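PDB 3GDC: multicopper oxidase from Arthrobacter sp. FB24, which probably oxidises phenol-like substrates at one copper centre and passes the electrons to a copper cluster that reduces dioxygen to water. Local coordinates for residues A[87-92]-A[133-138]; A[55-60]-A[142-147]; A[98-103]-A[115-120]; A[38-43]-A[81-86]. One frame throughout, in Å; residues are numbered along the deposited sequence.

Contact 1: A[87-92]-A[133-138]; sequences PHTIHF and CHQSPL. With CU (copper (II) ion), chain D; CU (copper (II) ion), chain O.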
loop_
_atom_site.group_PDB
_atom_site.type_symbol
_atom_site.label_atom_id
_atom_site.label_comp_id
_atom_site.label_asym_id
_atom_site.label_seq_id
_atom_site.Cartn_x
_atom_site.Cartn_y
_atom_site.Cartn_z
ATOM N N PRO A 87 -21.559 17.884 18.061
ATOM C CA PRO A 87 -22.180 16.570 17.864
ATOM C C PRO A 87 -21.117 15.541 17.495
ATOM O O PRO A 87 -20.122 15.884 16.851
ATOM C CB PRO A 87 -23.112 16.798 16.664
ATOM C CG PRO A 87 -22.498 17.954 15.930
ATOM C CD PRO A 87 -21.992 18.849 17.032
ATOM N N HIS A 88 -21.326 14.300 17.915
ATOM C CA HIS A 88 -20.384 13.218 17.647
ATOM C C HIS A 88 -21.157 11.917 17.449
ATOM O O HIS A 88 -22.364 11.830 17.752
ATOM C CB HIS A 88 -19.395 13.038 18.825
ATOM C CG HIS A 88 -18.487 14.209 19.061
ATOM N ND1 HIS A 88 -17.564 14.637 18.129
ATOM C CD2 HIS A 88 -18.352 15.032 20.131
ATOM C CE1 HIS A 88 -16.921 15.691 18.606
ATOM N NE2 HIS A 88 -17.371 15.941 19.823
ATOM N N THR A 89 -20.467 10.898 16.946
ATOM C CA THR A 89 -21.030 9.558 16.869
ATOM C C THR A 89 -19.940 8.540 17.244
ATOM O O THR A 89 -18.782 8.914 17.528
ATOM C CB THR A 89 -21.553 9.216 15.434
ATOM O OG1 THR A 89 -20.447 9.023 14.555
ATOM C CG2 THR A 89 -22.467 10.305 14.866
ATOM N N ILE A 90 -20.304 7.265 17.253
ATOM C CA ILE A 90 -19.309 6.204 17.165
ATOM C C ILE A 90 -19.675 5.316 15.994
ATOM O O ILE A 90 -20.761 4.706 15.959
ATOM C CB ILE A 90 -19.189 5.313 18.430
ATOM C CG1 ILE A 90 -19.071 6.143 19.716
ATOM C CG2 ILE A 90 -18.002 4.335 18.273
ATOM C CD1 ILE A 90 -19.028 5.294 21.008
ATOM N N HIS A 91 -18.756 5.249 15.037
ATOM C CA HIS A 91 -18.862 4.333 13.934
ATOM C C HIS A 91 -17.891 3.171 14.140
ATOM O O HIS A 91 -16.670 3.368 14.233
ATOM C CB HIS A 91 -18.555 5.049 12.618
ATOM C CG HIS A 91 -18.411 4.114 11.473
ATOM N ND1 HIS A 91 -19.464 3.365 10.993
ATOM C CD2 HIS A 91 -17.329 3.758 10.744
ATOM C CE1 HIS A 91 -19.043 2.609 9.996
ATOM N NE2 HIS A 91 -17.749 2.823 9.830
ATOM N N PHE A 92 -18.424 1.960 14.216
ATOM C CA PHE A 92 -17.591 0.780 14.402
ATOM C C PHE A 92 -17.229 0.127 13.072
ATOM O O PHE A 92 -18.040 0.095 12.144
ATOM C CB PHE A 92 -18.309 -0.253 15.284
ATOM C CG PHE A 92 -18.220 0.041 16.743
ATOM C CD1 PHE A 92 -17.243 -0.572 17.531
ATOM C CD2 PHE A 92 -19.107 0.933 17.340
ATOM C CE1 PHE A 92 -17.154 -0.303 18.894
ATOM C CE2 PHE A 92 -19.017 1.211 18.712
ATOM C CZ PHE A 92 -18.038 0.594 19.478
ATOM N N CYS A 133 -15.291 8.444 15.334
ATOM C CA CYS A 133 -16.432 9.311 15.094
ATOM C C CYS A 133 -16.692 9.450 13.595
ATOM O O CYS A 133 -15.754 9.432 12.786
ATOM C CB CYS A 133 -16.212 10.686 15.735
ATOM S SG CYS A 133 -17.585 11.817 15.450
ATOM N N HIS A 134 -17.962 9.583 13.217
ATOM C CA HIS A 134 -18.286 9.745 11.799
ATOM C C HIS A 134 -19.078 11.031 11.493
ATOM O O HIS A 134 -19.746 11.138 10.461
ATOM C CB HIS A 134 -18.992 8.491 11.265
ATOM C CG HIS A 134 -18.739 8.234 9.813
ATOM N ND1 HIS A 134 -19.214 9.064 8.822
ATOM C CD2 HIS A 134 -18.061 7.244 9.184
ATOM C CE1 HIS A 134 -18.842 8.598 7.644
ATOM N NE2 HIS A 134 -18.136 7.496 7.837
ATOM N N GLN A 135 -19.002 11.999 12.399
ATOM C CA GLN A 135 -19.588 13.318 12.189
ATOM C C GLN A 135 -18.791 14.110 11.139
ATOM O O GLN A 135 -17.554 14.039 11.089
ATOM C CB GLN A 135 -19.638 14.081 13.519
ATOM C CG GLN A 135 -20.304 15.473 13.474
ATOM C CD GLN A 135 -21.819 15.411 13.330
ATOM O OE1 GLN A 135 -22.453 16.367 12.863
ATOM N NE2 GLN A 135 -22.403 14.301 13.735
ATOM N N SER A 136 -19.504 14.854 10.298
ATOM C CA SER A 136 -18.867 15.759 9.338
ATOM C C SER A 136 -18.626 17.126 9.982
ATOM O O SER A 136 -19.442 17.579 10.788
ATOM C CB SER A 136 -19.724 15.915 8.078
ATOM O OG SER A 136 -19.961 14.655 7.468
ATOM N N PRO A 137 -17.506 17.799 9.637
ATOM C CA PRO A 137 -16.437 17.409 8.705
ATOM C C PRO A 137 -15.601 16.254 9.235
ATOM O O PRO A 137 -15.121 16.315 10.375
ATOM C CB PRO A 137 -15.575 18.674 8.611
ATOM C CG PRO A 137 -15.825 19.395 9.863
ATOM C CD PRO A 137 -17.254 19.127 10.222
ATOM N N LEU A 138 -15.448 15.224 8.408
ATOM C CA LEU A 138 -14.804 13.967 8.792
ATOM C C LEU A 138 -13.386 14.106 9.345
ATOM O O LEU A 138 -13.055 13.455 10.335
ATOM C CB LEU A 138 -14.793 12.985 7.612
ATOM C CG LEU A 138 -15.831 11.860 7.467
ATOM C CD1 LEU A 138 -15.459 10.633 8.322
ATOM C CD2 LEU A 138 -17.243 12.336 7.768
HETATM CU CU CU D . -17.152 13.780 16.302
HETATM CU CU CU O . -17.537 6.191 6.553
#
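The sulfur of C133 is gripped from several directions: T89 N donates to SG at 3.4 Å, Q135 N does so from two residues on, and a copper ion sits 2.2 Å from SG. With SG anti to the backbone N (chi1 179°), both N-H groups point at it almost straight (166° from T89), and together with the copper they fix its position. H88 ND1 binds the same copper at 2.1 Å, and SG lies at the edge of the H88 ring; H141 supplies a further ligand. Cysteine and histidine suit this place as soft and borderline donors.

T89 OG1 works both ways: it accepts from H134 N at 2.9 Å and gives its proton to G102 O. Q135 CG lies 3.4 Å from P87 O, a buried carbonyl without a polar partner in the model; the bend at chi2 lays the amide across the P87 ring, OE1 against CG, while NE2 bonds to S110 OG.

H134 CD2 comes over one face of the H91 ring in a T-shaped stack, planes at 79°. H134 NE2 binds a second copper with H224 and H269 of the second subunit; H91, its ND1 held by D101 O, ligates another with H222 of that subunit. One cysteine-histidine step thus joins a type 1 copper site of a cupredoxin domain to the intersubunit copper cluster, as in two-domain laccases.

Contact 2: A[55-60]-A[142-147]; sequences KGWSYN and IAKGLY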
loop_
_atom_site.group_PDB
_atom_site.type_symbol
_atom_site.label_atom_id
_atom_site.label_comp_id
_atom_site.label_asym_id
_atom_site.label_seq_id
_atom_site.Cartn_x
_atom_site.Cartn_y
_atom_site.Cartn_z
ATOM N N LYS A 55 -5.707 20.449 21.742
ATOM C CA LYS A 55 -7.116 20.478 22.153
ATOM C C LYS A 55 -7.814 19.282 21.511
ATOM O O LYS A 55 -8.189 19.317 20.332
ATOM C CB LYS A 55 -7.791 21.790 21.739
ATOM C CG LYS A 55 -7.054 23.055 22.218
ATOM C CD LYS A 55 -7.965 24.283 22.206
ATOM C CE LYS A 55 -9.039 24.212 23.302
ATOM N NZ LYS A 55 -8.469 24.281 24.680
ATOM N N GLY A 56 -7.926 18.208 22.283
ATOM C CA GLY A 56 -8.461 16.952 21.784
ATOM C C GLY A 56 -9.952 16.768 22.006
ATOM O O GLY A 56 -10.560 17.405 22.870
ATOM N N TRP A 57 -10.530 15.923 21.159
ATOM C CA TRP A 57 -11.846 15.357 21.362
ATOM C C TRP A 57 -11.567 13.879 21.608
ATOM O O TRP A 57 -11.021 13.194 20.733
ATOM C CB TRP A 57 -12.693 15.508 20.105
ATOM C CG TRP A 57 -13.083 16.915 19.759
ATOM C CD1 TRP A 57 -13.083 18.008 20.585
ATOM C CD2 TRP A 57 -13.559 17.374 18.489
ATOM N NE1 TRP A 57 -13.519 19.123 19.899
ATOM C CE2 TRP A 57 -13.818 18.761 18.613
ATOM C CE3 TRP A 57 -13.775 16.751 17.253
ATOM C CZ2 TRP A 57 -14.289 19.536 17.542
ATOM C CZ3 TRP A 57 -14.251 17.516 16.192
ATOM C CH2 TRP A 57 -14.493 18.896 16.342
ATOM N N SER A 58 -11.917 13.392 22.787
ATOM C CA SER A 58 -11.499 12.056 23.185
ATOM C C SER A 58 -12.639 11.235 23.757
ATOM O O SER A 58 -13.539 11.770 24.401
ATOM C CB SER A 58 -10.380 12.135 24.225
ATOM O OG SER A 58 -10.847 12.716 25.424
ATOM N N TYR A 59 -12.574 9.931 23.533
ATOM C CA TYR A 59 -13.447 8.992 24.217
ATOM C C TYR A 59 -12.824 8.624 25.563
ATOM O O TYR A 59 -11.706 8.083 25.605
ATOM C CB TYR A 59 -13.619 7.729 23.381
ATOM C CG TYR A 59 -14.306 7.891 22.047
ATOM C CD1 TYR A 59 -15.638 8.329 21.960
ATOM C CD2 TYR A 59 -13.649 7.539 20.865
ATOM C CE1 TYR A 59 -16.272 8.453 20.729
ATOM C CE2 TYR A 59 -14.294 7.643 19.619
ATOM C CZ TYR A 59 -15.604 8.107 19.565
ATOM O OH TYR A 59 -16.241 8.205 18.342
ATOM N N ASN A 60 -13.543 8.916 26.650
ATOM C CA ASN A 60 -13.100 8.616 28.022
ATOM C C ASN A 60 -11.775 9.284 28.408
ATOM O O ASN A 60 -11.013 8.753 29.233
ATOM C CB ASN A 60 -13.028 7.095 28.265
ATOM C CG ASN A 60 -14.403 6.453 28.401
ATOM O OD1 ASN A 60 -15.431 7.128 28.327
ATOM N ND2 ASN A 60 -14.422 5.140 28.595
ATOM N N ILE A 142 -12.132 12.725 13.309
ATOM C CA ILE A 142 -11.225 11.599 13.570
ATOM C C ILE A 142 -9.895 12.139 14.130
ATOM O O ILE A 142 -9.406 11.667 15.165
ATOM C CB ILE A 142 -10.987 10.723 12.313
ATOM C CG1 ILE A 142 -12.312 10.111 11.818
ATOM C CG2 ILE A 142 -9.987 9.589 12.607
ATOM C CD1 ILE A 142 -12.205 9.413 10.458
ATOM N N ALA A 143 -9.335 13.142 13.460
ATOM C CA ALA A 143 -7.988 13.642 13.795
ATOM C C ALA A 143 -7.867 14.267 15.190
ATOM O O ALA A 143 -6.786 14.233 15.803
ATOM C CB ALA A 143 -7.505 14.629 12.728
ATOM N N LYS A 144 -8.961 14.826 15.700
ATOM C CA LYS A 144 -8.947 15.413 17.039
ATOM C C LYS A 144 -8.875 14.390 18.171
ATOM O O LYS A 144 -8.655 14.755 19.321
ATOM C CB LYS A 144 -10.103 16.404 17.246
ATOM C CG LYS A 144 -10.028 17.638 16.343
ATOM C CD LYS A 144 -9.410 18.830 17.033
ATOM C CE LYS A 144 -10.402 19.515 17.952
ATOM N NZ LYS A 144 -9.784 20.695 18.625
ATOM N N GLY A 145 -9.046 13.107 17.855
ATOM C CA GLY A 145 -8.739 12.063 18.812
ATOM C C GLY A 145 -9.795 10.987 18.989
ATOM O O GLY A 145 -9.586 10.047 19.759
ATOM N N LEU A 146 -10.915 11.115 18.276
ATOM C CA LEU A 146 -12.050 10.197 18.460
ATOM C C LEU A 146 -11.888 8.876 17.698
ATOM O O LEU A 146 -12.473 8.672 16.631
ATOM C CB LEU A 146 -13.386 10.884 18.122
ATOM C CG LEU A 146 -13.763 12.048 19.040
ATOM C CD1 LEU A 146 -14.972 12.775 18.466
ATOM C CD2 LEU A 146 -14.037 11.605 20.484
ATOM N N TYR A 147 -11.084 7.980 18.266
ATOM C CA TYR A 147 -10.885 6.641 17.705
ATOM C C TYR A 147 -10.348 5.700 18.762
ATOM O O TYR A 147 -9.764 6.137 19.760
ATOM C CB TYR A 147 -9.913 6.679 16.518
ATOM C CG TYR A 147 -8.705 7.571 16.781
ATOM C CD1 TYR A 147 -7.676 7.154 17.627
ATOM C CD2 TYR A 147 -8.610 8.838 16.199
ATOM C CE1 TYR A 147 -6.551 7.978 17.877
ATOM C CE2 TYR A 147 -7.503 9.664 16.447
ATOM C CZ TYR A 147 -6.483 9.212 17.292
ATOM O OH TYR A 147 -5.389 10.017 17.562
HETATM O O HOH W 1 -10.379 8.830 22.015
#
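Hydrogen bonds tie the strand 52-59 to the turn that leaves helix 138-143. W57 N donates to K144 O at 2.9 Å, and K144 NZ reaches K55 O at 2.7 Å. Further along, a water accepts from Y59 N and donates to G145 O. G145 packs against W57 O (phi 132°), where a CB would clash, hence the glycine.

K144 makes the cationic contact: its chain, bent at chi2 and chi3 (-79°), crosses over one face of the W57 indole. CE stands 3.7 Å from the five-membered ring centroid, a CH-pi contact, and NZ adds a longer cation-pi interaction at 4.6 Å. A long, flexible lysine serves ring and carbonyl at once.

Apolar packing belongs to L146. Its CD2 rests over the centre of the Y59 ring, 3.7 Å from the centroid, and CG meets W57 CB at 3.8 Å. Y59 OH bonds to T89 O. With an alanine for Y59 the face against L146 CD2 would probably be lost and T89 O left without its hydroxyl.

Chemically the contact is split: the indole face and K55 carbonyl probably stabilise the lysine charge, whereas L146 gives an apolar surface between Y59, W57 and copper ligand H88.

Contact 3: A[98-103]-A[115-120]; sequences ATMDGT and QSFTYE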
loop_
_atom_site.group_PDB
_atom_site.type_symbol
_atom_site.label_atom_id
_atom_site.label_comp_id
_atom_site.label_asym_id
_atom_site.label_seq_id
_atom_site.Cartn_x
_atom_site.Cartn_y
_atom_site.Cartn_z
ATOM N N ALA A 98 -27.763 -1.037 9.941
ATOM C CA ALA A 98 -27.590 0.340 9.460
ATOM C C ALA A 98 -27.884 1.431 10.503
ATOM O O ALA A 98 -27.192 2.452 10.558
ATOM C CB ALA A 98 -28.415 0.565 8.172
ATOM N N THR A 99 -28.904 1.211 11.337
ATOM C CA THR A 99 -29.245 2.142 12.412
ATOM C C THR A 99 -28.222 2.155 13.551
ATOM O O THR A 99 -28.298 2.999 14.451
ATOM C CB THR A 99 -30.607 1.779 13.038
ATOM O OG1 THR A 99 -30.605 0.384 13.346
ATOM C CG2 THR A 99 -31.756 2.107 12.079
ATOM N N MET A 100 -27.290 1.204 13.523
ATOM C CA MET A 100 -26.246 1.100 14.551
ATOM C C MET A 100 -24.863 1.491 14.032
ATOM O O MET A 100 -23.846 1.217 14.678
ATOM C CB MET A 100 -26.222 -0.313 15.141
ATOM C CG MET A 100 -27.475 -0.648 15.964
ATOM S SD MET A 100 -27.604 0.431 17.385
ATOM C CE MET A 100 -29.219 -0.023 18.034
ATOM N N ASP A 101 -24.848 2.169 12.891
ATOM C CA ASP A 101 -23.617 2.408 12.140
ATOM C C ASP A 101 -22.935 3.728 12.519
ATOM O O ASP A 101 -21.794 3.987 12.114
ATOM C CB ASP A 101 -23.971 2.367 10.641
ATOM C CG ASP A 101 -22.781 2.548 9.736
ATOM O OD1 ASP A 101 -21.830 1.746 9.810
ATOM O OD2 ASP A 101 -22.825 3.493 8.924
ATOM N N GLY A 102 -23.626 4.565 13.288
ATOM C CA GLY A 102 -23.075 5.866 13.707
ATOM C C GLY A 102 -22.879 6.868 12.579
ATOM O O GLY A 102 -21.970 7.692 12.617
ATOM N N THR A 103 -23.733 6.801 11.564
ATOM C CA THR A 103 -23.637 7.726 10.437
ATOM C C THR A 103 -24.737 8.785 10.525
ATOM O O THR A 103 -25.910 8.442 10.610
ATOM C CB THR A 103 -23.699 6.960 9.094
ATOM O OG1 THR A 103 -22.535 6.136 8.977
ATOM C CG2 THR A 103 -23.767 7.914 7.914
ATOM N N GLN A 115 -26.461 14.392 24.920
ATOM C CA GLN A 115 -27.353 13.287 24.585
ATOM C C GLN A 115 -26.612 11.950 24.582
ATOM O O GLN A 115 -25.372 11.923 24.546
ATOM C CB GLN A 115 -28.109 13.580 23.281
ATOM C CG GLN A 115 -28.742 14.993 23.312
ATOM C CD GLN A 115 -29.963 15.194 22.414
ATOM O OE1 GLN A 115 -30.181 14.464 21.450
ATOM N NE2 GLN A 115 -30.753 16.221 22.724
ATOM N N SER A 116 -27.377 10.860 24.665
ATOM C CA SER A 116 -26.834 9.509 24.803
ATOM C C SER A 116 -27.487 8.538 23.817
ATOM O O SER A 116 -28.637 8.731 23.406
ATOM C CB SER A 116 -27.033 8.994 26.234
ATOM O OG SER A 116 -26.286 9.748 27.178
ATOM N N PHE A 117 -26.751 7.494 23.448
ATOM C CA PHE A 117 -27.250 6.457 22.562
ATOM C C PHE A 117 -26.512 5.168 22.851
ATOM O O PHE A 117 -25.300 5.178 23.064
ATOM C CB PHE A 117 -27.052 6.845 21.090
ATOM C CG PHE A 117 -27.643 5.864 20.118
ATOM C CD1 PHE A 117 -29.003 5.902 19.815
ATOM C CD2 PHE A 117 -26.848 4.899 19.508
ATOM C CE1 PHE A 117 -29.561 4.996 18.919
ATOM C CE2 PHE A 117 -27.398 3.981 18.604
ATOM C CZ PHE A 117 -28.758 4.029 18.306
ATOM N N THR A 118 -27.249 4.067 22.868
ATOM C CA THR A 118 -26.641 2.750 23.019
ATOM C C THR A 118 -26.495 2.039 21.669
ATOM O O THR A 118 -27.487 1.673 21.029
ATOM C CB THR A 118 -27.414 1.872 24.028
ATOM O OG1 THR A 118 -27.480 2.546 25.288
ATOM C CG2 THR A 118 -26.723 0.516 24.214
ATOM N N TYR A 119 -25.245 1.845 21.251
ATOM C CA TYR A 119 -24.925 1.025 20.085
ATOM C C TYR A 119 -24.981 -0.429 20.502
ATOM O O TYR A 119 -24.413 -0.799 21.525
ATOM C CB TYR A 119 -23.535 1.369 19.519
ATOM C CG TYR A 119 -23.446 2.789 19.027
ATOM C CD1 TYR A 119 -23.873 3.127 17.739
ATOM C CD2 TYR A 119 -22.935 3.799 19.847
ATOM C CE1 TYR A 119 -23.807 4.443 17.287
ATOM C CE2 TYR A 119 -22.857 5.110 19.408
ATOM C CZ TYR A 119 -23.291 5.422 18.122
ATOM O OH TYR A 119 -23.223 6.719 17.678
ATOM N N GLU A 120 -25.675 -1.238 19.705
ATOM C CA GLU A 120 -25.839 -2.668 19.957
ATOM C C GLU A 120 -25.556 -3.472 18.696
ATOM O O GLU A 120 -26.058 -3.146 17.622
ATOM C CB GLU A 120 -27.269 -2.964 20.434
ATOM C CG GLU A 120 -27.755 -2.064 21.569
ATOM C CD GLU A 120 -29.138 -2.443 22.083
ATOM O OE1 GLU A 120 -29.646 -3.532 21.718
ATOM O OE2 GLU A 120 -29.711 -1.649 22.869
#
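Backbone meets backbone loosely here, the CA atoms of M100 and Y119 coming within 5.7 Å of each other without any main-chain hydrogen bond between 98-103 and 115-120. A short 3-10 turn at A98-T99 leads a loop past strand 116-122 of the cupredoxin domain, along the edge turned away from strand 75-82, and what joins them is a Met-aromatic contact.

M100 carries it. Its side chain leaves with CG anti to the carbonyl carbon (chi1 -68°) and bends at chi2 (-63°), which brings SD alongside the strand. There the sulfur lies at the edge of the F117 ring, 3.8 Å from CE2 and well off the ring normal, and CE reaches toward T118 O. Methionine suits such a place because its supple chain and polarisable sulfur fit both an aromatic rim and a peptide edge.

Y119 fills the inner side. F117 CD2 lies over the centre of its ring, 3.7 Å above the plane, so the two aromatic side chains brace one another along the strand; on the loop side Y119 CD1 approaches M100 O at 3.6 Å. Y119 CE1 comes within 3.9 Å of the CA of G102, whose positive phi (67°) is easily reached by a glycine. The Y119 hydroxyl bonds to I90 N.

The same loop faces the second subunit: D101 OD2 receives T103 OG1 from above the carboxylate plane at 2.7 Å and also H224 ND1 of the second subunit, while OD1 is bonded to H96. At the strand edge, E120 N donates a weak hydrogen bond to M100 SD, 3.4 Å away.

Contact 4: A[38-43]-A[81-86]; sequences DIVAVD and TNAGAH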
loop_
_atom_site.group_PDB
_atom_site.type_symbol
_atom_site.label_atom_id
_atom_site.label_comp_id
_atom_site.label_asym_id
_atom_site.label_seq_id
_atom_site.Cartn_x
_atom_site.Cartn_y
_atom_site.Cartn_z
ATOM N N ASP A 38 -19.371 1.797 29.000
ATOM C CA ASP A 38 -19.788 3.196 28.957
ATOM C C ASP A 38 -18.670 4.013 28.330
ATOM O O ASP A 38 -17.529 3.977 28.805
ATOM C CB ASP A 38 -20.053 3.742 30.361
ATOM C CG ASP A 38 -21.057 2.920 31.123
ATOM O OD1 ASP A 38 -22.064 2.517 30.518
ATOM O OD2 ASP A 38 -20.827 2.676 32.326
ATOM N N ILE A 39 -19.002 4.745 27.273
ATOM C CA ILE A 39 -18.025 5.563 26.558
ATOM C C ILE A 39 -18.580 6.980 26.502
ATOM O O ILE A 39 -19.742 7.192 26.118
ATOM C CB ILE A 39 -17.751 4.997 25.129
ATOM C CG1 ILE A 39 -17.096 3.602 25.214
ATOM C CG2 ILE A 39 -16.892 5.967 24.305
ATOM C CD1 ILE A 39 -16.631 2.998 23.871
ATOM N N VAL A 40 -17.752 7.950 26.880
ATOM C CA VAL A 40 -18.159 9.354 26.893
ATOM C C VAL A 40 -17.219 10.176 26.016
ATOM O O VAL A 40 -15.997 10.078 26.167
ATOM C CB VAL A 40 -18.145 9.937 28.332
ATOM C CG1 VAL A 40 -18.605 11.397 28.327
ATOM C CG2 VAL A 40 -19.026 9.108 29.286
ATOM N N ALA A 41 -17.771 10.975 25.095
ATOM C CA ALA A 41 -16.944 11.916 24.333
ATOM C C ALA A 41 -16.706 13.169 25.174
ATOM O O ALA A 41 -17.645 13.785 25.684
ATOM C CB ALA A 41 -17.572 12.256 22.971
ATOM N N VAL A 42 -15.438 13.505 25.379
ATOM C CA VAL A 42 -15.083 14.624 26.250
ATOM C C VAL A 42 -13.995 15.467 25.600
ATOM O O VAL A 42 -13.034 14.928 25.044
ATOM C CB VAL A 42 -14.596 14.166 27.667
ATOM C CG1 VAL A 42 -15.663 13.393 28.399
ATOM C CG2 VAL A 42 -13.333 13.334 27.582
ATOM N N ASP A 43 -14.153 16.785 25.680
ATOM C CA ASP A 43 -13.143 17.704 25.184
ATOM C C ASP A 43 -12.071 17.819 26.268
ATOM O O ASP A 43 -12.385 18.057 27.436
ATOM C CB ASP A 43 -13.770 19.069 24.887
ATOM C CG ASP A 43 -14.887 18.994 23.854
ATOM O OD1 ASP A 43 -14.952 18.000 23.095
ATOM O OD2 ASP A 43 -15.711 19.938 23.811
ATOM N N THR A 81 -22.295 8.519 25.615
ATOM C CA THR A 81 -22.785 9.842 26.009
ATOM C C THR A 81 -21.865 10.901 25.415
ATOM O O THR A 81 -20.635 10.771 25.477
ATOM C CB THR A 81 -22.859 10.012 27.543
ATOM O OG1 THR A 81 -23.771 9.057 28.087
ATOM C CG2 THR A 81 -23.340 11.425 27.933
ATOM N N ASN A 82 -22.461 11.930 24.824
ATOM C CA ASN A 82 -21.690 13.033 24.269
ATOM C C ASN A 82 -21.621 14.157 25.290
ATOM O O ASN A 82 -22.603 14.868 25.506
ATOM C CB ASN A 82 -22.284 13.536 22.938
ATOM C CG ASN A 82 -21.430 14.621 22.297
ATOM O OD1 ASN A 82 -20.378 14.985 22.831
ATOM N ND2 ASN A 82 -21.874 15.142 21.158
ATOM N N ALA A 83 -20.465 14.294 25.938
ATOM C CA ALA A 83 -20.233 15.389 26.873
ATOM C C ALA A 83 -19.374 16.504 26.262
ATOM O O ALA A 83 -18.907 17.397 26.972
ATOM C CB ALA A 83 -19.608 14.857 28.173
ATOM N N GLY A 84 -19.177 16.447 24.946
ATOM C CA GLY A 84 -18.447 17.484 24.207
ATOM C C GLY A 84 -19.310 18.655 23.760
ATOM O O GLY A 84 -20.526 18.662 23.970
ATOM N N ALA A 85 -18.679 19.646 23.142
ATOM C CA ALA A 85 -19.364 20.855 22.673
ATOM C C ALA A 85 -19.956 20.687 21.277
ATOM O O ALA A 85 -20.727 21.536 20.820
ATOM C CB ALA A 85 -18.409 22.046 22.693
ATOM N N HIS A 86 -19.577 19.604 20.600
ATOM C CA HIS A 86 -19.970 19.369 19.209
ATOM C C HIS A 86 -20.710 18.040 19.100
ATOM O O HIS A 86 -20.511 17.149 19.938
ATOM C CB HIS A 86 -18.728 19.344 18.302
ATOM C CG HIS A 86 -17.850 20.550 18.444
ATOM N ND1 HIS A 86 -16.915 20.680 19.451
ATOM C CD2 HIS A 86 -17.772 21.685 17.711
ATOM C CE1 HIS A 86 -16.296 21.840 19.325
ATOM N NE2 HIS A 86 -16.799 22.470 18.280
HETATM O O HOH W 2 -22.211 6.797 28.545
HETATM O O HOH W 3 -16.254 18.073 27.035
HETATM O O HOH W 4 -16.739 18.444 21.076
#
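The carboxylate of D43 takes A85 N on the syn side of OD2, at 3.1 Å and 27° out of its plane, while OD1 receives a water lying in plane at the edge of the H86 ring, beside ND1. The amide of N82 is gripped at both ends: ND2 points at H86 O within its own plane (2.7 Å, 177°) and reaches I111 O; OD1 accepts from G84 N at 2.8 Å in an Asx turn. CG anti to the backbone N (chi1 -176°) carries the amide there. These groups close off a parallel pairing of strands 33-49 and 75-82 in the cupredoxin sheet.

T81 N to I39 O, A41 N to T81 O and A83 N to A41 O form the ladder, each at 2.9 Å. V40 and T81 project on one side, V40 CG1 packing on A83 CB; A41 and N82 on the other, toward copper ligand H88. Asparagine suits the strand end: one amide both donates and accepts. A leucine here would probably leave G84 N without its acceptor and H86 O and I111 O without their donor. Past the ladder, a water accepts from D43 N and donates to A83 O at 2.7 Å.

How the contacts relate
All four contacts belong to one cupredoxin sheet and its loops, but at different depths. Contact 1 is the core: nearly all its touching residues are buried, and copper ligation sets it apart. Contact 2, also mostly buried, adjoins it with aromatic and aliphatic packing; L146 touches H88, and C133 N makes a probable hydrogen bond to L146 O. Contacts 3 and 4 are only partly buried. Contact 4 relies on main-chain pairing and water, contact 3 on a sulfur-aromatic touch. Strand 33-49 of contact 4 lies between 52-59 of contact 2 and its own partner 75-82, which in turn adjoins 116-122 of contact 3. Contacts 1 and 3 also touch the second subunit; contacts 2 and 4 do not.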